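Side-chain contacts in leucine--tRNA ligase (Agrobacterium radiobacter, PDB 5AH5), which probably attaches leucine to tRNA(Leu), using ATP and releasing AMP and diphosphate: residues G44-G49 / R108-L113; D101-M106 / E122-S127; N579-S584 / W611-P616. All blocks are in the same frame, centred on the assembly; numbering follows the deposited sequence. Where two conformers were deposited one is given.

Contact 1 of 3, residues G44-G49 / R108-L113. With LSS (5'-O-(L-leucylsulfamoyl)adenosine), chain I.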
loop_
_atom_site.group_PDB
_atom_site.type_symbol
_atom_site.label_atom_id
_atom_site.label_comp_id
_atom_site.label_asym_id
_atom_site.label_seq_id
_atom_site.Cartn_x
_atom_site.Cartn_y
_atom_site.Cartn_z
ATOM N N GLY B 44 19.819 3.785 -0.469
ATOM C CA GLY B 44 20.350 5.029 -1.049
ATOM C C GLY B 44 19.782 6.259 -0.322
ATOM O O GLY B 44 19.237 6.162 0.762
ATOM N N HIS B 45 19.976 7.401 -0.888
ATOM C CA HIS B 45 19.398 8.646 -0.381
ATOM C C HIS B 45 17.869 8.753 -0.599
ATOM O O HIS B 45 17.250 7.924 -1.264
ATOM C CB HIS B 45 20.086 9.848 -1.033
ATOM C CG HIS B 45 21.543 9.989 -0.676
ATOM N ND1 HIS B 45 22.090 9.509 0.501
ATOM C CD2 HIS B 45 22.563 10.586 -1.341
ATOM C CE1 HIS B 45 23.376 9.801 0.544
ATOM N NE2 HIS B 45 23.688 10.457 -0.562
ATOM N N LEU B 46 17.262 9.697 0.096
ATOM C CA LEU B 46 15.837 9.982 -0.099
ATOM C C LEU B 46 15.672 10.490 -1.552
ATOM O O LEU B 46 16.474 11.289 -2.028
ATOM C CB LEU B 46 15.346 11.031 0.861
ATOM C CG LEU B 46 13.837 11.061 1.085
ATOM C CD1 LEU B 46 13.355 9.805 1.801
ATOM C CD2 LEU B 46 13.416 12.333 1.831
ATOM N N HIS B 47 14.745 9.920 -2.296
ATOM C CA HIS B 47 14.427 10.462 -3.605
ATOM C C HIS B 47 13.007 11.088 -3.713
ATOM O O HIS B 47 12.101 10.835 -2.906
ATOM C CB HIS B 47 14.771 9.418 -4.679
ATOM C CG HIS B 47 13.816 8.281 -4.767
ATOM N ND1 HIS B 47 14.082 7.140 -5.494
ATOM C CD2 HIS B 47 12.577 8.123 -4.266
ATOM C CE1 HIS B 47 13.040 6.333 -5.446
ATOM N NE2 HIS B 47 12.121 6.894 -4.683
ATOM N N ILE B 48 12.838 11.920 -4.741
ATOM C CA ILE B 48 11.702 12.798 -4.872
ATOM C C ILE B 48 10.377 12.091 -4.769
ATOM O O ILE B 48 9.399 12.648 -4.269
ATOM C CB ILE B 48 11.778 13.673 -6.156
ATOM C CG1 ILE B 48 10.881 14.914 -6.009
ATOM C CG2 ILE B 48 11.475 12.808 -7.368
ATOM C CD1 ILE B 48 11.451 16.048 -5.134
ATOM N N GLY B 49 10.329 10.855 -5.181
ATOM C CA GLY B 49 9.167 10.030 -5.036
ATOM C C GLY B 49 8.751 9.804 -3.614
ATOM O O GLY B 49 7.541 9.840 -3.290
ATOM N N ARG B 108 17.842 12.695 7.972
ATOM C CA ARG B 108 18.163 14.099 7.836
ATOM C C ARG B 108 17.280 14.806 6.729
ATOM O O ARG B 108 16.865 15.926 6.918
ATOM C CB ARG B 108 19.612 14.352 7.492
ATOM C CG ARG B 108 20.611 14.212 8.635
ATOM C CD ARG B 108 22.041 14.586 8.226
ATOM N NE ARG B 108 22.964 13.670 8.927
ATOM C CZ ARG B 108 23.620 12.621 8.402
ATOM N NH1 ARG B 108 23.585 12.313 7.098
ATOM N NH2 ARG B 108 24.382 11.893 9.212
ATOM N N SER B 109 17.114 14.179 5.588
ATOM C CA SER B 109 16.361 14.769 4.474
ATOM C C SER B 109 14.886 15.018 4.926
ATOM O O SER B 109 14.331 16.125 4.718
ATOM C CB SER B 109 16.420 13.813 3.312
ATOM O OG SER B 109 17.692 13.901 2.743
ATOM N N MET B 110 14.335 14.006 5.622
ATOM C CA MET B 110 13.002 14.050 6.181
ATOM C C MET B 110 12.771 15.194 7.175
ATOM O O MET B 110 11.788 15.950 7.057
ATOM C CB MET B 110 12.638 12.727 6.820
ATOM C CG MET B 110 12.527 11.623 5.839
ATOM S SD MET B 110 12.021 10.196 6.693
ATOM C CE MET B 110 11.875 8.963 5.430
ATOM N N MET B 111 13.663 15.321 8.135
ATOM C CA MET B 111 13.639 16.406 9.084
ATOM C C MET B 111 13.785 17.750 8.397
ATOM O O MET B 111 13.084 18.693 8.766
ATOM C CB MET B 111 14.681 16.236 10.196
ATOM C CG MET B 111 14.482 14.997 11.030
ATOM S SD MET B 111 15.769 14.667 12.308
ATOM C CE MET B 111 17.355 14.861 11.505
ATOM N N GLN B 112 14.613 17.839 7.376
ATOM C CA GLN B 112 14.791 19.104 6.677
ATOM C C GLN B 112 13.550 19.527 5.832
ATOM O O GLN B 112 13.408 20.690 5.584
ATOM C CB GLN B 112 16.025 19.088 5.783
ATOM C CG GLN B 112 17.304 19.099 6.637
ATOM C CD GLN B 112 18.583 18.821 5.854
ATOM O OE1 GLN B 112 18.571 18.776 4.628
ATOM N NE2 GLN B 112 19.698 18.657 6.568
ATOM N N LEU B 113 12.762 18.546 5.411
ATOM C CA LEU B 113 11.465 18.723 4.797
ATOM C C LEU B 113 10.364 19.084 5.771
ATOM O O LEU B 113 9.294 19.440 5.329
ATOM C CB LEU B 113 11.056 17.490 3.989
ATOM C CG LEU B 113 11.708 17.562 2.595
ATOM C CD1 LEU B 113 11.969 16.198 2.053
ATOM C CD2 LEU B 113 10.818 18.315 1.554
HETATM C C1 LSS I . 9.579 0.021 -0.298
HETATM N N1 LSS I . 7.056 8.002 -7.064
HETATM O O1 LSS I . 8.920 -0.111 -1.306
HETATM S S1 LSS I . 10.801 1.953 -1.219
HETATM C C2 LSS I . 6.143 7.789 -6.119
HETATM N N2 LSS I . 10.502 0.954 -0.150
HETATM O O2 LSS I . 5.857 3.470 -3.741
HETATM N N3 LSS I . 6.363 6.994 -5.049
HETATM O O3 LSS I . 5.264 3.606 -1.051
HETATM C C4 LSS I . 7.571 6.394 -4.931
HETATM N N4 LSS I . 10.461 -0.885 1.857
HETATM O O4 LSS I . 8.034 5.301 -1.625
HETATM C C5 LSS I . 8.530 6.509 -5.930
HETATM O O5 LSS I . 9.490 2.837 -1.441
HETATM C C6 LSS I . 8.250 7.311 -7.024
HETATM N N6 LSS I . 9.208 7.476 -7.973
HETATM C C7 LSS I . 7.570 -1.825 2.531
HETATM N N7 LSS I . 9.602 5.760 -5.565
HETATM C C8 LSS I . 9.301 5.142 -4.390
HETATM C C9 LSS I . 7.986 -0.821 1.452
HETATM N N9 LSS I . 8.069 5.563 -4.001
HETATM C CA LSS I . 9.388 -0.951 0.830
HETATM C C10 LSS I . 7.393 -3.206 1.881
HETATM C C11 LSS I . 6.285 -1.272 3.244
HETATM O O1A LSS I . 11.145 1.499 -2.574
HETATM C C21 LSS I . 7.315 5.143 -2.836
HETATM C C22 LSS I . 6.948 3.701 -2.895
HETATM C C23 LSS I . 6.647 3.368 -1.432
HETATM C C24 LSS I . 7.618 4.292 -0.727
HETATM C C25 LSS I . 8.938 3.604 -0.375
HETATM O O2A LSS I . 11.775 2.935 -0.792
HETATM O O HOH W 1 18.749 11.390 1.727
#
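Leu-46 packs against Ser-109, Met-110 and Leu-113, setting the loop that leads into the HIGH signature of a class I synthetase, His-47 to His-50, against the C-terminal part of helix 95-112. The side chain can be followed outward. Its CB already lies 3.9 Å from CB of Ser-109. CG then swings anti to the backbone N (chi1 -160°), and from there the two methyls part company. CD1 goes to Met-110, whose extended thioether chain crosses the leucine at about a right angle and brings CE to 4.0 Å from that methyl. CD2 meets two other neighbours, 3.7 Å from Ser-109 CB and 4.1 Å from Leu-113 CD1. The polar part of the junction is bridged by one water, which accepts from Leu-46 N (2.8 Å) and pairs with Ser-109 OG, itself hydrogen-bonded to Ser-105 O one turn earlier. Helix 48-66 adds Tyr-54 beside Met-110 and Val-51 beside Leu-113, so the apolar group extends beyond the leucine. On the signature itself rests the leucyl-adenylate analogue: Gly-49, having no side chain, lets the adenine come so near that its CA is 3.5 Å from C6 of the ligand.

Contact 2 of 3, residues D101-M106 / E122-S127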
loop_
_atom_site.group_PDB
_atom_site.type_symbol
_atom_site.label_atom_id
_atom_site.label_comp_id
_atom_site.label_asym_id
_atom_site.label_seq_id
_atom_site.Cartn_x
_atom_site.Cartn_y
_atom_site.Cartn_z
ATOM N N ASP B 101 24.422 4.672 7.069
ATOM C CA ASP B 101 24.576 5.907 6.272
ATOM C C ASP B 101 23.266 6.323 5.558
ATOM O O ASP B 101 23.022 7.497 5.427
ATOM C CB ASP B 101 25.705 5.770 5.250
ATOM C CG ASP B 101 25.710 6.879 4.129
ATOM O OD1 ASP B 101 24.971 6.772 3.078
ATOM O OD2 ASP B 101 26.502 7.846 4.263
ATOM N N ALA B 102 22.498 5.360 5.068
ATOM C CA ALA B 102 21.317 5.669 4.277
ATOM C C ALA B 102 20.239 6.127 5.234
ATOM O O ALA B 102 19.477 7.059 4.939
ATOM C CB ALA B 102 20.893 4.476 3.463
ATOM N N ILE B 103 20.185 5.456 6.378
ATOM C CA ILE B 103 19.271 5.845 7.464
ATOM C C ILE B 103 19.528 7.294 7.839
ATOM O O ILE B 103 18.620 8.143 7.799
ATOM C CB ILE B 103 19.319 4.874 8.650
ATOM C CG1 ILE B 103 18.743 3.542 8.228
ATOM C CG2 ILE B 103 18.610 5.420 9.907
ATOM C CD1 ILE B 103 18.838 2.477 9.288
ATOM N N ASP B 104 20.765 7.562 8.167
ATOM C CA ASP B 104 21.178 8.864 8.644
ATOM C C ASP B 104 20.868 9.946 7.554
ATOM O O ASP B 104 20.344 11.006 7.865
ATOM C CB ASP B 104 22.651 8.893 8.916
ATOM C CG ASP B 104 23.092 8.058 10.194
ATOM O OD1 ASP B 104 22.240 7.569 10.985
ATOM O OD2 ASP B 104 24.342 7.892 10.368
ATOM N N SER B 105 21.224 9.670 6.308
ATOM C CA SER B 105 20.922 10.589 5.166
ATOM C C SER B 105 19.383 10.771 4.997
ATOM O O SER B 105 18.927 11.860 4.862
ATOM C CB SER B 105 21.518 10.019 3.892
ATOM O OG SER B 105 21.195 10.772 2.771
ATOM N N MET B 106 18.612 9.690 5.017
ATOM C CA MET B 106 17.167 9.771 4.791
ATOM C C MET B 106 16.476 10.493 5.928
ATOM O O MET B 106 15.609 11.324 5.691
ATOM C CB MET B 106 16.521 8.424 4.557
ATOM C CG MET B 106 16.753 7.903 3.138
ATOM S SD MET B 106 15.889 6.402 2.742
ATOM C CE MET B 106 16.475 5.344 3.975
ATOM N N GLU B 122 10.602 5.368 16.194
ATOM C CA GLU B 122 11.424 4.858 15.113
ATOM C C GLU B 122 11.916 3.430 15.340
ATOM O O GLU B 122 12.134 3.011 16.470
ATOM C CB GLU B 122 12.621 5.802 14.943
ATOM C CG GLU B 122 13.648 5.498 13.837
ATOM C CD GLU B 122 14.790 6.490 13.857
ATOM O OE1 GLU B 122 14.871 7.349 14.768
ATOM O OE2 GLU B 122 15.622 6.506 12.914
ATOM N N LEU B 123 12.038 2.672 14.259
ATOM C CA LEU B 123 12.649 1.360 14.288
ATOM C C LEU B 123 13.443 1.112 13.024
ATOM O O LEU B 123 13.366 1.855 12.032
ATOM C CB LEU B 123 11.622 0.241 14.457
ATOM C CG LEU B 123 10.483 0.187 13.435
ATOM C CD1 LEU B 123 10.924 -0.503 12.116
ATOM C CD2 LEU B 123 9.262 -0.552 13.947
ATOM N N ALA B 124 14.256 0.069 13.079
ATOM C CA ALA B 124 15.015 -0.354 11.910
ATOM C C ALA B 124 14.973 -1.867 11.918
ATOM O O ALA B 124 15.276 -2.463 12.942
ATOM C CB ALA B 124 16.407 0.168 12.042
ATOM N N THR B 125 14.622 -2.494 10.803
ATOM C CA THR B 125 14.428 -3.913 10.844
ATOM C C THR B 125 15.783 -4.705 11.080
ATOM O O THR B 125 15.739 -5.855 11.374
ATOM C CB THR B 125 13.734 -4.405 9.610
ATOM O OG1 THR B 125 14.548 -4.143 8.488
ATOM C CG2 THR B 125 12.300 -3.602 9.387
ATOM N N CYS B 126 16.905 -4.050 10.953
ATOM C CA CYS B 126 18.209 -4.701 11.115
ATOM C C CYS B 126 18.696 -4.579 12.551
ATOM O O CYS B 126 19.711 -5.159 12.876
ATOM C CB CYS B 126 19.235 -4.124 10.148
ATOM S SG CYS B 126 19.585 -2.379 10.307
ATOM N N SER B 127 18.000 -3.843 13.416
ATOM C CA SER B 127 18.521 -3.676 14.754
ATOM C C SER B 127 18.306 -4.954 15.578
ATOM O O SER B 127 17.301 -5.736 15.363
ATOM C CB SER B 127 17.918 -2.427 15.411
ATOM O OG SER B 127 16.598 -2.774 15.767
#
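Ile-103 reaches from helix 95-112 toward Ala-124 and Glu-122 and contributes about half of the surface the two segments bury. Its longer branch does the main work: CD1 is anti to CA (chi2 176°), and this extension carries it to 4.3 Å from the methyl CB of Ala-124. The shorter branch, CG2, lies 4.4 Å from Glu-122 OE2, a loose apposition of a methyl and a carboxylate oxygen. Both partners belong to the loop that joins helix 95-112 to helix 128-143 in the catalytic domain. This loop ends in a type I beta turn from Ala-124 to Ser-127, the last of which is the N-cap of the next helix; Ser-127 N bonds back to Ala-124 O at 3.1 Å. Glu-122 is the polar counterpart of the isoleucine. Its chain runs fully extended, and the carboxylate is held at both oxygens: OE2 accepts from the indole NE1 of Trp-77, while OE1 forms a salt bridge with Lys-107, one helical turn beyond Ile-103. Trp-77 is thus shared, since the Ile-103 side chain touches it as well and Thr-125 pairs with its backbone.

Contact 3 of 3, residues N579-S584 / W611-P616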
loop_
_atom_site.group_PDB
_atom_site.type_symbol
_atom_site.label_atom_id
_atom_site.label_comp_id
_atom_site.label_asym_id
_atom_site.label_seq_id
_atom_site.Cartn_x
_atom_site.Cartn_y
_atom_site.Cartn_z
ATOM N N ASN B 579 18.829 10.566 -14.335
ATOM C CA ASN B 579 17.729 11.515 -14.145
ATOM C C ASN B 579 17.123 11.431 -12.696
ATOM O O ASN B 579 15.925 11.689 -12.527
ATOM C CB ASN B 579 16.644 11.157 -15.176
ATOM C CG ASN B 579 16.080 9.746 -14.967
ATOM O OD1 ASN B 579 16.652 8.884 -14.229
ATOM N ND2 ASN B 579 14.971 9.485 -15.602
ATOM N N VAL B 580 17.885 10.951 -11.704
ATOM C CA VAL B 580 17.439 10.940 -10.286
ATOM C C VAL B 580 17.476 12.359 -9.734
ATOM O O VAL B 580 18.494 13.010 -9.743
ATOM C CB VAL B 580 18.273 10.008 -9.382
ATOM C CG1 VAL B 580 17.689 9.951 -7.944
ATOM C CG2 VAL B 580 18.315 8.598 -9.980
ATOM N N THR B 581 16.325 12.868 -9.329
ATOM C CA THR B 581 16.240 14.186 -8.658
ATOM C C THR B 581 16.933 14.106 -7.286
ATOM O O THR B 581 16.725 13.139 -6.595
ATOM C CB THR B 581 14.755 14.540 -8.473
ATOM O OG1 THR B 581 14.121 14.567 -9.765
ATOM C CG2 THR B 581 14.584 15.888 -7.753
ATOM N N ASP B 582 17.784 15.071 -6.951
ATOM C CA ASP B 582 18.246 15.273 -5.598
ATOM C C ASP B 582 17.353 16.238 -4.820
ATOM O O ASP B 582 17.528 17.423 -4.936
ATOM C CB ASP B 582 19.688 15.819 -5.564
ATOM C CG ASP B 582 20.261 15.938 -4.138
ATOM O OD1 ASP B 582 19.542 15.680 -3.108
ATOM O OD2 ASP B 582 21.451 16.305 -4.053
ATOM N N PRO B 583 16.467 15.725 -3.946
ATOM C CA PRO B 583 15.581 16.614 -3.162
ATOM C C PRO B 583 16.291 17.705 -2.397
ATOM O O PRO B 583 15.709 18.769 -2.221
ATOM C CB PRO B 583 14.951 15.669 -2.163
ATOM C CG PRO B 583 14.982 14.373 -2.816
ATOM C CD PRO B 583 16.267 14.324 -3.571
ATOM N N SER B 584 17.545 17.485 -1.963
ATOM C CA SER B 584 18.223 18.517 -1.164
ATOM C C SER B 584 18.501 19.745 -1.982
ATOM O O SER B 584 18.483 20.825 -1.457
ATOM C CB SER B 584 19.558 18.002 -0.543
ATOM O OG SER B 584 19.308 16.781 0.147
ATOM N N TRP B 611 8.433 15.249 -13.168
ATOM C CA TRP B 611 9.064 16.210 -12.302
ATOM C C TRP B 611 9.960 17.141 -13.104
ATOM O O TRP B 611 10.749 16.662 -13.905
ATOM C CB TRP B 611 9.908 15.524 -11.193
ATOM C CG TRP B 611 10.753 16.489 -10.482
ATOM C CD1 TRP B 611 11.982 16.884 -10.842
ATOM C CD2 TRP B 611 10.416 17.234 -9.303
ATOM N NE1 TRP B 611 12.441 17.854 -9.965
ATOM C CE2 TRP B 611 11.490 18.057 -9.008
ATOM C CE3 TRP B 611 9.323 17.251 -8.461
ATOM C CZ2 TRP B 611 11.476 18.916 -7.956
ATOM C CZ3 TRP B 611 9.326 18.095 -7.395
ATOM C CH2 TRP B 611 10.364 18.919 -7.155
ATOM N N GLU B 612 9.850 18.450 -12.850
ATOM C CA GLU B 612 10.785 19.488 -13.344
ATOM C C GLU B 612 11.472 20.137 -12.126
ATOM O O GLU B 612 10.755 20.562 -11.229
ATOM C CB GLU B 612 9.991 20.586 -14.089
ATOM C CG GLU B 612 9.067 20.072 -15.195
ATOM C CD GLU B 612 7.836 20.928 -15.465
ATOM O OE1 GLU B 612 6.912 21.015 -14.595
ATOM O OE2 GLU B 612 7.781 21.476 -16.589
ATOM N N ASP B 613 12.807 20.248 -12.094
ATOM C CA ASP B 613 13.544 20.914 -10.971
ATOM C C ASP B 613 13.138 22.366 -10.713
ATOM O O ASP B 613 13.230 22.868 -9.575
ATOM C CB ASP B 613 15.061 20.926 -11.176
ATOM C CG ASP B 613 15.695 19.550 -11.050
ATOM O OD1 ASP B 613 15.990 19.106 -9.895
ATOM O OD2 ASP B 613 15.930 18.958 -12.140
ATOM N N SER B 614 12.726 23.037 -11.768
ATOM C CA SER B 614 12.222 24.390 -11.669
ATOM C C SER B 614 10.710 24.397 -11.402
ATOM O O SER B 614 10.177 25.449 -11.180
ATOM C CB SER B 614 12.520 25.148 -12.966
ATOM O OG SER B 614 11.594 24.760 -13.975
ATOM N N GLY B 615 10.032 23.241 -11.458
ATOM C CA GLY B 615 8.589 23.116 -11.200
ATOM C C GLY B 615 8.016 23.787 -9.928
ATOM O O GLY B 615 6.959 24.274 -9.968
ATOM N N PRO B 616 8.709 23.742 -8.775
ATOM C CA PRO B 616 8.306 24.476 -7.604
ATOM C C PRO B 616 8.400 25.970 -7.666
ATOM O O PRO B 616 7.980 26.605 -6.710
ATOM C CB PRO B 616 9.312 24.011 -6.531
ATOM C CG PRO B 616 9.778 22.709 -7.001
ATOM C CD PRO B 616 9.843 22.845 -8.478
HETATM O O HOH W 2 15.598 16.287 -11.155
#
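Thr-581 lies over one face of the Trp-611 indole, joining the segment that follows the KMSKS-type loop of this class I synthetase, the loop that carries Lys-575, to the turn before helix 617-632. The ring-face contact is made by both branches of the threonine. CG2 sits 3.5 Å above the ring plane, displaced toward the rim, and is 3.7 Å from NE1. The other branch, OG1, approaches the pyrrole part of the indole, 3.3 Å from CD1 of Trp-611. With chi1 at -59°, the hydroxyl stands beside the backbone N and the methyl opposite it, which lets both branches reach the ring. Ile-48 of helix 48-66 touches threonine and tryptophan alike, and the ring of Tyr-598 meets the indole with the planes steeply inclined.

Polar contacts across the pair run through solvent. A water 2.7 Å from Thr-581 OG1 donates to Asp-613 OD2 at 2.9 Å, so the hydroxyl and the carboxylate are linked without touching. The carboxylate carbon of Asp-613 lies in the plane of the indole, at its edge, while its OD1 is 4.1 Å from the threonine methyl.

Bonds within and just outside each segment shape the two backbones. Those of the Asn-579 side chain leave the segment, tying it back to the KMSKS-type loop through Ser-574 N and Lys-572 O. In the other segment, a type I turn is closed by Gly-615 N and Glu-612 O, 2.8 Å apart. Asp-582 is the N-cap of helix 583-590: Ser-584 N donates to its OD1 at 2.9 Å with an N-H...O angle of 149°, meeting the oxygen from 54° out of the carboxylate plane.

From the N terminus, the chain first passes residues 44-49 of the HIGH region, then runs through helix 48-66, strand 70-72 and helix 82-91 to helix 95-112, where residues 108-113 close contact 1. Contact 2 opens on the same helix before that closure and ends in the following loop, so the two loops cross, and helix 95-112 is gripped by both. Contact 3 comes much later, in series, and closes a loop made of helices 583-590 and 592-601 and strand 609-610. It is nonetheless a neighbour of contact 1: Leu-46 O packs on Pro-583 CD, and Ile-48 CD1 on Trp-611 CH2. Contacts 2 and 3 do not touch; the HIGH region lies against both.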